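Local coordinates for protein UDP-galactopyranose mutase (PDB 3HDQ) that probably interconverts UDP-galactopyranose and UDP-galactofuranose, with bound FAD as its cofactor, at residues Tyr69-Asp74 with Ile79-Pro84; Asp161-Lys166 with Ser194-Val199; Gly259-Phe264 with Val359-Arg364. All blocks are in the same frame, centred on the assembly; numbering follows the deposited sequence.

Contact 1 (Tyr69-Asp74 with Ile79-Pro84); sequences YDCYDD and IHPYGP. With FAD (flavin-adenine dinucleotide), chain L.
C71 and I79 form a hydrogen-bonded pair in a small beta hairpin made of strands 71-72 and 78-79. C71 N donates to I79 O at 3.1 Å. I79 N returns a straighter bond to C71 O at 2.8 Å, with an N-H...O angle of 174°. Both side chains lie on one face of the ribbon. C71 SG stands between its backbone N and carbonyl carbon (chi1 65°), which sets it 3.7 Å from P81 CG and 4.1 Å from I79 CG1. P81 CG also meets the Y69 ring, 3.8 Å from Y69 CD2, and the two side chains cross at about a right angle. Past the hairpin a type I beta turn, H80 to G83, carries the chain to the flavin. There P84 O lies 3.0 Å from FAD N5. A water ties the turn back to Y69, donating to Y69 O at 2.7 Å and accepting from Y82 N. Two branches of I79 reach D73: CG2 lies by OD2 and CD1 by CB. Cutting I79 back to an alanine would probably open a gap beside C71 SG and D73 CB. D73 OD2 is hydrogen-bonded to S321 OG, and D70 OD1 takes a bond from Y222 N. At the hairpin's other face, Y72 stacks on Y72 of the second subunit.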
loop_
_atom_site.group_PDB
_atom_site.type_symbol
_atom_site.label_atom_id
_atom_site.label_comp_id
_atom_site.label_asym_id
_atom_site.label_seq_id
_atom_site.Cartn_x
_atom_site.Cartn_y
_atom_site.Cartn_z
ATOM N N TYR A 69 1.234 10.672 -2.080
ATOM C CA TYR A 69 0.816 9.285 -1.994
ATOM C C TYR A 69 -0.239 8.996 -3.058
ATOM O O TYR A 69 -1.131 9.814 -3.288
ATOM C CB TYR A 69 0.229 9.035 -0.608
ATOM C CG TYR A 69 -0.422 7.684 -0.416
ATOM C CD1 TYR A 69 0.344 6.537 -0.298
ATOM C CD2 TYR A 69 -1.797 7.565 -0.312
ATOM C CE1 TYR A 69 -0.242 5.300 -0.090
ATOM C CE2 TYR A 69 -2.394 6.338 -0.109
ATOM C CZ TYR A 69 -1.607 5.209 -0.004
ATOM O OH TYR A 69 -2.186 3.986 0.192
ATOM N N ASP A 70 -0.140 7.841 -3.709
ATOM C CA ASP A 70 -1.229 7.382 -4.569
ATOM C C ASP A 70 -1.651 5.939 -4.262
ATOM O O ASP A 70 -0.921 5.182 -3.624
ATOM C CB ASP A 70 -0.902 7.571 -6.059
ATOM C CG ASP A 70 0.317 6.803 -6.500
ATOM O OD1 ASP A 70 0.921 7.213 -7.508
ATOM O OD2 ASP A 70 0.674 5.793 -5.861
ATOM N N CYS A 71 -2.840 5.570 -4.707
ATOM C CA CYS A 71 -3.370 4.251 -4.411
ATOM C C CYS A 71 -4.503 3.894 -5.366
ATOM O O CYS A 71 -5.064 4.755 -6.055
ATOM C CB CYS A 71 -3.891 4.214 -2.976
ATOM S SG CYS A 71 -5.293 5.308 -2.738
ATOM N N TYR A 72 -4.835 2.616 -5.408
ATOM C CA TYR A 72 -5.934 2.147 -6.236
ATOM C C TYR A 72 -7.239 2.237 -5.443
ATOM O O TYR A 72 -7.296 1.808 -4.284
ATOM C CB TYR A 72 -5.661 0.710 -6.685
ATOM C CG TYR A 72 -4.614 0.587 -7.777
ATOM C CD1 TYR A 72 -4.990 0.506 -9.117
ATOM C CD2 TYR A 72 -3.258 0.548 -7.475
ATOM C CE1 TYR A 72 -4.047 0.387 -10.121
ATOM C CE2 TYR A 72 -2.303 0.430 -8.484
ATOM C CZ TYR A 72 -2.709 0.350 -9.802
ATOM O OH TYR A 72 -1.786 0.232 -10.820
ATOM N N ASP A 73 -8.279 2.803 -6.055
ATOM C CA ASP A 73 -9.558 2.992 -5.360
ATOM C C ASP A 73 -10.454 1.750 -5.420
ATOM O O ASP A 73 -10.041 0.711 -5.923
ATOM C CB ASP A 73 -10.301 4.226 -5.890
ATOM C CG ASP A 73 -10.740 4.086 -7.346
ATOM O OD1 ASP A 73 -10.786 2.968 -7.914
ATOM O OD2 ASP A 73 -11.057 5.135 -7.927
ATOM N N ASP A 74 -11.677 1.862 -4.910
ATOM C CA ASP A 74 -12.583 0.710 -4.853
ATOM C C ASP A 74 -12.816 0.084 -6.230
ATOM O O ASP A 74 -13.038 -1.129 -6.341
ATOM C CB ASP A 74 -13.922 1.098 -4.225
ATOM C CG ASP A 74 -13.826 1.282 -2.716
ATOM O OD1 ASP A 74 -12.727 1.074 -2.151
ATOM O OD2 ASP A 74 -14.849 1.628 -2.091
ATOM N N ILE A 79 -5.405 6.480 -8.258
ATOM C CA ILE A 79 -5.747 7.878 -7.966
ATOM C C ILE A 79 -4.758 8.547 -7.018
ATOM O O ILE A 79 -3.905 7.888 -6.407
ATOM C CB ILE A 79 -7.105 7.994 -7.272
ATOM C CG1 ILE A 79 -7.015 7.330 -5.889
ATOM C CG2 ILE A 79 -8.198 7.402 -8.143
ATOM C CD1 ILE A 79 -8.171 7.579 -4.984
ATOM N N HIS A 80 -4.884 9.862 -6.893
ATOM C CA HIS A 80 -4.139 10.616 -5.879
ATOM C C HIS A 80 -5.114 11.137 -4.831
ATOM O O HIS A 80 -5.861 12.087 -5.085
ATOM C CB HIS A 80 -3.386 11.789 -6.506
ATOM C CG HIS A 80 -2.553 11.412 -7.692
ATOM N ND1 HIS A 80 -1.894 12.344 -8.466
ATOM C CD2 HIS A 80 -2.284 10.204 -8.246
ATOM C CE1 HIS A 80 -1.247 11.728 -9.440
ATOM N NE2 HIS A 80 -1.467 10.428 -9.329
ATOM N N PRO A 81 -5.123 10.517 -3.649
ATOM C CA PRO A 81 -6.093 10.932 -2.625
ATOM C C PRO A 81 -6.032 12.426 -2.286
ATOM O O PRO A 81 -7.066 12.971 -1.902
ATOM C CB PRO A 81 -5.715 10.086 -1.400
ATOM C CG PRO A 81 -4.999 8.885 -1.980
ATOM C CD PRO A 81 -4.271 9.402 -3.205
ATOM N N TYR A 82 -4.874 13.072 -2.433
ATOM C CA TYR A 82 -4.743 14.484 -2.032
ATOM C C TYR A 82 -4.632 15.462 -3.197
ATOM O O TYR A 82 -3.935 16.484 -3.102
ATOM C CB TYR A 82 -3.546 14.688 -1.094
ATOM C CG TYR A 82 -3.518 13.715 0.054
ATOM C CD1 TYR A 82 -2.727 12.570 0.001
ATOM C CD2 TYR A 82 -4.286 13.931 1.192
ATOM C CE1 TYR A 82 -2.710 11.659 1.043
ATOM C CE2 TYR A 82 -4.269 13.026 2.255
ATOM C CZ TYR A 82 -3.483 11.886 2.167
ATOM O OH TYR A 82 -3.460 10.981 3.207
ATOM N N GLY A 83 -5.316 15.155 -4.297
ATOM C CA GLY A 83 -5.307 16.033 -5.451
ATOM C C GLY A 83 -4.257 15.638 -6.469
ATOM O O GLY A 83 -3.306 14.934 -6.148
ATOM N N PRO A 84 -4.415 16.110 -7.704
ATOM C CA PRO A 84 -3.543 15.694 -8.806
ATOM C C PRO A 84 -2.097 16.111 -8.554
ATOM O O PRO A 84 -1.838 17.282 -8.271
ATOM C CB PRO A 84 -4.098 16.478 -9.992
ATOM C CG PRO A 84 -4.717 17.704 -9.378
ATOM C CD PRO A 84 -5.263 17.264 -8.057
HETATM P PA FAD L . 4.366 16.637 2.712
HETATM O O1A FAD L . 3.929 15.837 1.632
HETATM O O2A FAD L . 3.304 17.442 3.154
HETATM O O5B FAD L . 4.803 15.659 3.828
HETATM C C5B FAD L . 5.061 16.018 5.133
HETATM C C4B FAD L . 4.631 14.876 5.994
HETATM O O4B FAD L . 4.876 15.165 7.323
HETATM C C3B FAD L . 3.137 14.697 5.874
HETATM O O3B FAD L . 2.783 13.474 5.321
HETATM C C2B FAD L . 2.640 14.790 7.278
HETATM O O2B FAD L . 1.702 13.808 7.501
HETATM C C1B FAD L . 3.885 14.595 8.092
HETATM N N9A FAD L . 3.753 15.182 9.421
HETATM C C8A FAD L . 3.437 16.438 9.757
HETATM N N7A FAD L . 3.411 16.559 11.060
HETATM C C5A FAD L . 3.708 15.384 11.592
HETATM C C6A FAD L . 3.824 14.927 12.885
HETATM N N6A FAD L . 3.789 15.746 13.880
HETATM N N1A FAD L . 4.146 13.640 13.129
HETATM C C2A FAD L . 4.340 12.789 12.101
HETATM N N3A FAD L . 4.227 13.238 10.834
HETATM C C4A FAD L . 3.907 14.504 10.573
HETATM N N1 FAD L . 3.726 19.459 -6.859
HETATM C C2 FAD L . 4.155 19.277 -8.112
HETATM O O2 FAD L . 5.319 19.287 -8.379
HETATM N N3 FAD L . 3.245 19.071 -9.069
HETATM C C4 FAD L . 1.924 19.045 -8.770
HETATM O O4 FAD L . 1.106 18.864 -9.607
HETATM C C4X FAD L . 1.516 19.246 -7.503
HETATM N N5 FAD L . 0.198 19.235 -7.221
HETATM C C5X FAD L . -0.210 19.432 -5.952
HETATM C C6 FAD L . -1.555 19.406 -5.673
HETATM C C7 FAD L . -1.981 19.601 -4.389
HETATM C C7M FAD L . -3.420 19.584 -4.075
HETATM C C8 FAD L . -1.076 19.807 -3.389
HETATM C C8M FAD L . -1.592 20.023 -2.016
HETATM C C9 FAD L . 0.275 19.824 -3.671
HETATM C C9A FAD L . 0.720 19.644 -4.956
HETATM N N10 FAD L . 2.051 19.649 -5.254
HETATM C C10 FAD L . 2.431 19.455 -6.534
HETATM C "C1'" FAD L . 3.079 19.989 -4.238
HETATM C "C2'" FAD L . 3.590 18.790 -3.473
HETATM O "O2'" FAD L . 2.501 18.272 -2.798
HETATM C "C3'" FAD L . 4.661 19.143 -2.446
HETATM O "O3'" FAD L . 5.817 19.628 -2.968
HETATM C "C4'" FAD L . 5.213 17.911 -1.827
HETATM O "O4'" FAD L . 4.167 16.991 -1.876
HETATM C "C5'" FAD L . 5.659 18.252 -0.436
HETATM O "O5'" FAD L . 6.569 17.380 0.124
HETATM P P FAD L . 6.880 17.501 1.639
HETATM O O1P FAD L . 7.631 16.381 2.048
HETATM O O2P FAD L . 7.653 18.672 1.808
HETATM O O3P FAD L . 5.528 17.636 2.405
HETATM O O HOH W 1 -2.149 12.347 -3.381
#

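Contact 2 (Asp161-Lys166 with Ser194-Val199); sequences DVVVSK and SVTARV. With GDU (galactose-uridine-5'-diphosphate), chain K.
R198, two residues past the T196 that packs on V162, turns the edge of its guanidinium to the substrate GDU. NE and NH2 both bond O2A of the diphosphate. R198 NE reaches GDU O2A at 2.9 Å with an N-H...O angle of 153°, and R198 NH2 reaches the same oxygen at 3.0 Å with a more bent angle of 140°. GDU C5D lies at that edge too, in the plane of the group. The chain bends at chi3 (64°), which swings the guanidinium round to the diphosphate. N372 OD1 gives NH2 a second partner, and Y370 makes a cation-pi contact with the arginine.

Behind this arm, the segment rests on helix 159-184. T196 OG1 meets V162 CG2 at a tight 3.1 Å, and V163 CG2 comes against the same hydroxyl at 3.6 Å. The hydroxyl is hydrogen-bonded to S159 O, in the first turn of the helix, so the short valine contacts do not leave it without a partner. At the outer side of the contact, V162 CG1 touches A197 CB at 4.1 Å. The other branch of T196 points to the ligand, with CG2 3.7 Å from ribose oxygen GDU O2D. V199 CG2 lies 3.7 Å from GDU C6 of the uracil. T196 thus lies between the helix and the ribose, in the nucleotide-sugar site of a UDP-galactopyranose mutase.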
loop_
_atom_site.group_PDB
_atom_site.type_symbol
_atom_site.label_atom_id
_atom_site.label_comp_id
_atom_site.label_asym_id
_atom_site.label_seq_id
_atom_site.Cartn_x
_atom_site.Cartn_y
_atom_site.Cartn_z
ATOM N N ASP A 161 -0.980 42.836 -9.034
ATOM C CA ASP A 161 0.007 43.562 -9.829
ATOM C C ASP A 161 0.597 42.718 -10.950
ATOM O O ASP A 161 0.704 43.199 -12.078
ATOM C CB ASP A 161 1.170 44.075 -8.965
ATOM C CG ASP A 161 0.736 45.074 -7.910
ATOM O OD1 ASP A 161 -0.378 45.638 -8.014
ATOM O OD2 ASP A 161 1.526 45.291 -6.964
ATOM N N VAL A 162 1.014 41.486 -10.645
ATOM C CA VAL A 162 1.739 40.690 -11.638
ATOM C C VAL A 162 0.898 40.399 -12.871
ATOM O O VAL A 162 1.416 40.332 -13.979
ATOM C CB VAL A 162 2.284 39.339 -11.099
ATOM C CG1 VAL A 162 3.792 39.380 -10.998
ATOM C CG2 VAL A 162 1.643 38.972 -9.784
ATOM N N VAL A 163 -0.399 40.233 -12.668
ATOM C CA VAL A 163 -1.294 39.883 -13.758
ATOM C C VAL A 163 -1.792 41.116 -14.507
ATOM O O VAL A 163 -1.639 41.222 -15.720
ATOM C CB VAL A 163 -2.490 39.063 -13.235
ATOM C CG1 VAL A 163 -3.517 38.820 -14.348
ATOM C CG2 VAL A 163 -1.986 37.752 -12.634
ATOM N N VAL A 164 -2.374 42.054 -13.774
ATOM C CA VAL A 164 -2.978 43.232 -14.387
ATOM C C VAL A 164 -1.955 44.067 -15.181
ATOM O O VAL A 164 -2.308 44.769 -16.114
ATOM C CB VAL A 164 -3.729 44.071 -13.326
ATOM C CG1 VAL A 164 -2.778 45.031 -12.592
ATOM C CG2 VAL A 164 -4.879 44.809 -13.954
ATOM N N SER A 165 -0.682 43.951 -14.832
ATOM C CA SER A 165 0.374 44.698 -15.512
ATOM C C SER A 165 0.889 43.999 -16.767
ATOM O O SER A 165 1.730 44.542 -17.492
ATOM C CB SER A 165 1.550 44.958 -14.554
ATOM O OG SER A 165 2.273 43.770 -14.295
ATOM N N LYS A 166 0.388 42.792 -17.017
ATOM C CA LYS A 166 0.814 42.022 -18.183
ATOM C C LYS A 166 -0.302 41.780 -19.195
ATOM O O LYS A 166 -0.068 41.850 -20.406
ATOM C CB LYS A 166 1.450 40.694 -17.753
ATOM C CG LYS A 166 2.737 40.875 -16.971
ATOM C CD LYS A 166 3.398 39.555 -16.627
ATOM C CE LYS A 166 4.550 39.800 -15.656
ATOM N NZ LYS A 166 5.305 38.559 -15.353
ATOM N N SER A 194 4.200 36.292 -6.052
ATOM C CA SER A 194 4.741 34.985 -6.440
ATOM C C SER A 194 3.682 33.891 -6.615
ATOM O O SER A 194 3.959 32.849 -7.199
ATOM C CB SER A 194 5.786 34.525 -5.424
ATOM O OG SER A 194 5.171 34.291 -4.167
ATOM N N VAL A 195 2.488 34.124 -6.086
ATOM C CA VAL A 195 1.412 33.148 -6.164
ATOM C C VAL A 195 0.838 33.093 -7.581
ATOM O O VAL A 195 0.869 32.039 -8.214
ATOM C CB VAL A 195 0.298 33.448 -5.131
ATOM C CG1 VAL A 195 -0.900 32.541 -5.348
ATOM C CG2 VAL A 195 0.846 33.289 -3.722
ATOM N N THR A 196 0.343 34.219 -8.092
ATOM C CA THR A 196 -0.178 34.239 -9.459
ATOM C C THR A 196 0.936 34.235 -10.513
ATOM O O THR A 196 0.719 33.773 -11.630
ATOM C CB THR A 196 -1.149 35.410 -9.721
ATOM O OG1 THR A 196 -0.463 36.652 -9.552
ATOM C CG2 THR A 196 -2.339 35.342 -8.776
ATOM N N ALA A 197 2.116 34.738 -10.156
ATOM C CA ALA A 197 3.278 34.658 -11.034
ATOM C C ALA A 197 3.654 33.213 -11.372
ATOM O O ALA A 197 4.431 32.974 -12.295
ATOM C CB ALA A 197 4.481 35.381 -10.418
ATOM N N ARG A 198 3.117 32.255 -10.621
ATOM C CA ARG A 198 3.330 30.839 -10.928
ATOM C C ARG A 198 2.832 30.461 -12.320
ATOM O O ARG A 198 3.357 29.547 -12.950
ATOM C CB ARG A 198 2.641 29.943 -9.893
ATOM C CG ARG A 198 3.411 29.788 -8.591
ATOM C CD ARG A 198 2.575 29.079 -7.515
ATOM N NE ARG A 198 2.232 27.692 -7.846
ATOM C CZ ARG A 198 3.003 26.638 -7.575
ATOM N NH1 ARG A 198 4.178 26.808 -6.987
ATOM N NH2 ARG A 198 2.607 25.415 -7.906
ATOM N N VAL A 199 1.805 31.160 -12.788
ATOM C CA VAL A 199 1.218 30.863 -14.082
ATOM C C VAL A 199 1.604 31.933 -15.088
ATOM O O VAL A 199 0.981 32.983 -15.160
ATOM C CB VAL A 199 -0.316 30.779 -13.980
ATOM C CG1 VAL A 199 -0.920 30.380 -15.308
ATOM C CG2 VAL A 199 -0.722 29.810 -12.865
HETATM N N1 GDU K . -4.449 30.747 -10.735
HETATM C C2 GDU K . -5.528 31.179 -11.196
HETATM N N3 GDU K . -6.371 30.818 -12.067
HETATM C C4 GDU K . -6.047 29.657 -12.663
HETATM C C5 GDU K . -4.793 28.989 -12.242
HETATM C C6 GDU K . -4.044 29.564 -11.281
HETATM O O2 GDU K . -5.920 32.391 -10.568
HETATM O O4 GDU K . -6.781 29.151 -13.509
HETATM C C1D GDU K . -3.702 31.384 -9.687
HETATM C C2D GDU K . -4.147 31.153 -8.223
HETATM O O2D GDU K . -3.784 32.229 -7.367
HETATM C C3D GDU K . -3.392 29.880 -7.901
HETATM C C4D GDU K . -2.030 30.261 -8.477
HETATM O O4D GDU K . -2.310 31.014 -9.662
HETATM O O3D GDU K . -3.373 29.631 -6.498
HETATM C C5D GDU K . -1.004 29.143 -8.582
HETATM O O5D GDU K . -1.593 28.217 -9.514
HETATM P PA GDU K . -1.330 26.644 -9.440
HETATM O O1A GDU K . -1.810 26.040 -10.714
HETATM O O2A GDU K . 0.122 26.433 -9.322
HETATM O O3A GDU K . -2.179 25.995 -8.265
HETATM P PB GDU K . -1.740 24.666 -7.525
HETATM O O1B GDU K . -2.826 24.520 -6.526
HETATM O O2B GDU K . -0.460 24.704 -6.776
HETATM O O3B GDU K . -1.803 23.359 -8.455
HETATM C "C1'" GDU K . -1.232 22.040 -8.350
HETATM C "C2'" GDU K . 0.208 22.071 -8.904
HETATM C "C3'" GDU K . 0.120 22.791 -10.269
HETATM C "C4'" GDU K . -0.656 21.859 -11.247
HETATM C "C5'" GDU K . -2.009 21.468 -10.589
HETATM C "C6'" GDU K . -2.749 20.317 -11.327
HETATM O "O2'" GDU K . 1.121 22.688 -7.978
HETATM O "O3'" GDU K . 1.458 23.094 -10.728
HETATM O "O4'" GDU K . 0.164 20.699 -11.502
HETATM O "O5'" GDU K . -2.042 21.160 -9.167
HETATM O "O6'" GDU K . -3.794 20.799 -12.205
#

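Contact 3 (Gly259-Phe264 with Val359-Arg364); sequences GPVDAF and VTFVGR. With FAD (flavin-adenine dinucleotide), chain L.
The chain from G259 to F264 lays V261 and F264 against V359 and F361. It follows strand 252-257 of the parallel sheet in the Rossmann-like, FAD-binding part of the fold, and strand 359-361 is the neighbouring edge strand of that sheet. G259 comes first. It has no side chain, and its CA passes 3.6 Å from FAD C8A of the adenine. P260 continues beside the same ring, with CD turned to N7A and C8A. V261 then opens a short, weakly bonded helical turn. Its CG1 reaches the ring of F361, 3.6 Å from CD2 and slightly farther from CE2. D262 turns from the contact, and its OD2 forms a salt bridge with K271. F264 closes the segment. With CG anti to the backbone N (chi1 -176°), its ring reaches across to the strand.

F264 and F361 make a T-shaped pair. The edge of F361 points at a face of F264, with centroids 5.1 Å apart and planes at 82°. F361 CZ sits over that face toward its rim, 3.7 Å from F264 CD2. F264 CZ ends against both methyls of V359, each 4.0 Å away. V261 and F264 therefore bear on one ring together, V261 at CD2 and CE2, F264 at CZ and CE2. Y257 and Y243 also adjoin F264.

Beyond the strand the chain turns to the FAD pyrophosphate. G363 has phi and psi of a kind that calls for glycine, and a CB there would clash with FAD O2P. The guanidinium of R364 has FAD C1' over one face, while its NH1 and NH2 are bonded to Y334 O and Y371 O. The backbone amide of R364 donates to FAD O2P at 3.1 Å.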
loop_
_atom_site.group_PDB
_atom_site.type_symbol
_atom_site.label_atom_id
_atom_site.label_comp_id
_atom_site.label_asym_id
_atom_site.label_seq_id
_atom_site.Cartn_x
_atom_site.Cartn_y
_atom_site.Cartn_z
ATOM N N GLY A 259 7.057 18.742 9.133
ATOM C CA GLY A 259 5.706 19.195 9.416
ATOM C C GLY A 259 5.625 20.716 9.440
ATOM O O GLY A 259 6.616 21.397 9.175
ATOM N N PRO A 260 4.441 21.260 9.751
ATOM C CA PRO A 260 4.265 22.722 9.828
ATOM C C PRO A 260 5.127 23.314 10.957
ATOM O O PRO A 260 5.226 22.686 12.009
ATOM C CB PRO A 260 2.781 22.886 10.164
ATOM C CG PRO A 260 2.178 21.506 10.172
ATOM C CD PRO A 260 3.282 20.521 10.273
ATOM N N VAL A 261 5.767 24.466 10.748
ATOM C CA VAL A 261 6.669 25.012 11.775
ATOM C C VAL A 261 5.973 25.527 13.014
ATOM O O VAL A 261 6.527 25.441 14.096
ATOM C CB VAL A 261 7.540 26.200 11.295
ATOM C CG1 VAL A 261 9.021 25.834 11.309
ATOM C CG2 VAL A 261 7.055 26.746 9.967
ATOM N N ASP A 262 4.796 26.119 12.862
ATOM C CA ASP A 262 4.176 26.751 14.016
ATOM C C ASP A 262 3.889 25.698 15.080
ATOM O O ASP A 262 4.160 25.915 16.258
ATOM C CB ASP A 262 2.933 27.585 13.650
ATOM C CG ASP A 262 1.901 26.804 12.837
ATOM O OD1 ASP A 262 2.221 25.702 12.345
ATOM O OD2 ASP A 262 0.763 27.299 12.689
ATOM N N ALA A 263 3.392 24.543 14.647
ATOM C CA ALA A 263 3.036 23.451 15.551
ATOM C C ALA A 263 4.244 22.905 16.290
ATOM O O ALA A 263 4.137 22.508 17.447
ATOM C CB ALA A 263 2.337 22.319 14.793
ATOM N N PHE A 264 5.391 22.874 15.625
ATOM C CA PHE A 264 6.588 22.352 16.268
ATOM C C PHE A 264 6.909 23.181 17.507
ATOM O O PHE A 264 7.359 22.655 18.524
ATOM C CB PHE A 264 7.767 22.353 15.304
ATOM C CG PHE A 264 9.005 21.734 15.871
ATOM C CD1 PHE A 264 9.228 20.369 15.753
ATOM C CD2 PHE A 264 9.945 22.508 16.528
ATOM C CE1 PHE A 264 10.369 19.795 16.281
ATOM C CE2 PHE A 264 11.086 21.938 17.057
ATOM C CZ PHE A 264 11.296 20.581 16.934
ATOM N N VAL A 359 17.846 20.002 15.438
ATOM C CA VAL A 359 16.714 19.847 14.544
ATOM C C VAL A 359 16.963 20.602 13.251
ATOM O O VAL A 359 17.337 21.775 13.272
ATOM C CB VAL A 359 15.410 20.356 15.185
ATOM C CG1 VAL A 359 14.222 20.064 14.284
ATOM C CG2 VAL A 359 15.200 19.696 16.528
ATOM N N THR A 360 16.781 19.930 12.119
ATOM C CA THR A 360 16.759 20.653 10.852
ATOM C C THR A 360 15.410 20.567 10.131
ATOM O O THR A 360 14.776 19.514 10.065
ATOM C CB THR A 360 18.001 20.384 9.933
ATOM O OG1 THR A 360 17.580 20.126 8.591
ATOM C CG2 THR A 360 18.832 19.244 10.425
ATOM N N PHE A 361 14.976 21.718 9.631
ATOM C CA PHE A 361 13.659 21.877 9.045
ATOM C C PHE A 361 13.767 21.848 7.523
ATOM O O PHE A 361 14.622 22.518 6.943
ATOM C CB PHE A 361 13.028 23.191 9.538
ATOM C CG PHE A 361 12.781 23.224 11.024
ATOM C CD1 PHE A 361 13.842 23.294 11.916
ATOM C CD2 PHE A 361 11.489 23.167 11.528
ATOM C CE1 PHE A 361 13.625 23.303 13.266
ATOM C CE2 PHE A 361 11.264 23.180 12.890
ATOM C CZ PHE A 361 12.338 23.254 13.762
ATOM N N VAL A 362 12.911 21.050 6.885
ATOM C CA VAL A 362 12.965 20.851 5.436
ATOM C C VAL A 362 11.575 20.613 4.890
ATOM O O VAL A 362 10.774 19.938 5.530
ATOM C CB VAL A 362 13.799 19.605 5.044
ATOM C CG1 VAL A 362 14.096 19.622 3.547
ATOM C CG2 VAL A 362 15.083 19.527 5.852
ATOM N N GLY A 363 11.295 21.162 3.706
ATOM C CA GLY A 363 10.076 20.840 2.985
ATOM C C GLY A 363 9.075 21.974 2.921
ATOM O O GLY A 363 9.260 23.015 3.559
ATOM N N ARG A 364 8.003 21.769 2.156
ATOM C CA ARG A 364 7.010 22.818 1.954
ATOM C C ARG A 364 6.466 23.389 3.271
ATOM O O ARG A 364 6.411 24.608 3.440
ATOM C CB ARG A 364 5.851 22.345 1.061
ATOM C CG ARG A 364 4.717 23.349 0.990
ATOM C CD ARG A 364 3.448 22.835 0.278
ATOM N NE ARG A 364 3.555 22.933 -1.170
ATOM C CZ ARG A 364 2.534 23.137 -1.997
ATOM N NH1 ARG A 364 1.303 23.269 -1.536
ATOM N NH2 ARG A 364 2.751 23.193 -3.301
HETATM P PA FAD L . 4.366 16.637 2.712
HETATM O O1A FAD L . 3.929 15.837 1.632
HETATM O O2A FAD L . 3.304 17.442 3.154
HETATM O O5B FAD L . 4.803 15.659 3.828
HETATM C C5B FAD L . 5.061 16.018 5.133
HETATM C C4B FAD L . 4.631 14.876 5.994
HETATM O O4B FAD L . 4.876 15.165 7.323
HETATM C C3B FAD L . 3.137 14.697 5.874
HETATM O O3B FAD L . 2.783 13.474 5.321
HETATM C C2B FAD L . 2.640 14.790 7.278
HETATM O O2B FAD L . 1.702 13.808 7.501
HETATM C C1B FAD L . 3.885 14.595 8.092
HETATM N N9A FAD L . 3.753 15.182 9.421
HETATM C C8A FAD L . 3.437 16.438 9.757
HETATM N N7A FAD L . 3.411 16.559 11.060
HETATM C C5A FAD L . 3.708 15.384 11.592
HETATM C C6A FAD L . 3.824 14.927 12.885
HETATM N N6A FAD L . 3.789 15.746 13.880
HETATM N N1A FAD L . 4.146 13.640 13.129
HETATM C C2A FAD L . 4.340 12.789 12.101
HETATM N N3A FAD L . 4.227 13.238 10.834
HETATM C C4A FAD L . 3.907 14.504 10.573
HETATM N N1 FAD L . 3.726 19.459 -6.859
HETATM C C2 FAD L . 4.155 19.277 -8.112
HETATM O O2 FAD L . 5.319 19.287 -8.379
HETATM N N3 FAD L . 3.245 19.071 -9.069
HETATM C C4 FAD L . 1.924 19.045 -8.770
HETATM O O4 FAD L . 1.106 18.864 -9.607
HETATM C C4X FAD L . 1.516 19.246 -7.503
HETATM N N5 FAD L . 0.198 19.235 -7.221
HETATM C C5X FAD L . -0.210 19.432 -5.952
HETATM C C6 FAD L . -1.555 19.406 -5.673
HETATM C C7 FAD L . -1.981 19.601 -4.389
HETATM C C7M FAD L . -3.420 19.584 -4.075
HETATM C C8 FAD L . -1.076 19.807 -3.389
HETATM C C8M FAD L . -1.592 20.023 -2.016
HETATM C C9 FAD L . 0.275 19.824 -3.671
HETATM C C9A FAD L . 0.720 19.644 -4.956
HETATM N N10 FAD L . 2.051 19.649 -5.254
HETATM C C10 FAD L . 2.431 19.455 -6.534
HETATM C "C1'" FAD L . 3.079 19.989 -4.238
HETATM C "C2'" FAD L . 3.590 18.790 -3.473
HETATM O "O2'" FAD L . 2.501 18.272 -2.798
HETATM C "C3'" FAD L . 4.661 19.143 -2.446
HETATM O "O3'" FAD L . 5.817 19.628 -2.968
HETATM C "C4'" FAD L . 5.213 17.911 -1.827
HETATM O "O4'" FAD L . 4.167 16.991 -1.876
HETATM C "C5'" FAD L . 5.659 18.252 -0.436
HETATM O "O5'" FAD L . 6.569 17.380 0.124
HETATM P P FAD L . 6.880 17.501 1.639
HETATM O O1P FAD L . 7.631 16.381 2.048
HETATM O O2P FAD L . 7.653 18.672 1.808
HETATM O O3P FAD L . 5.528 17.636 2.405
#

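In the fold
The three contacts follow one another along the chain, and each closes before the next begins. Contacts 1 and 3 both touch FAD, at separate parts. Contact 1 reaches the flavin from its hairpin and turn. Contact 3 lies at the edge of the parallel sheet, by the adenine, the pyrophosphate and C1'. Their centres are about 25 Å apart. Contact 2 lies about 31 Å from contact 1 and about 28 Å from contact 3, centre to centre, on the opposite side of the chain's centre from contact 1. It packs helix 159-184 on the later loop 194-199, whose R198 bonds the substrate diphosphate. P84 of contact 1 and R198 of contact 2 both belong to the substrate pocket.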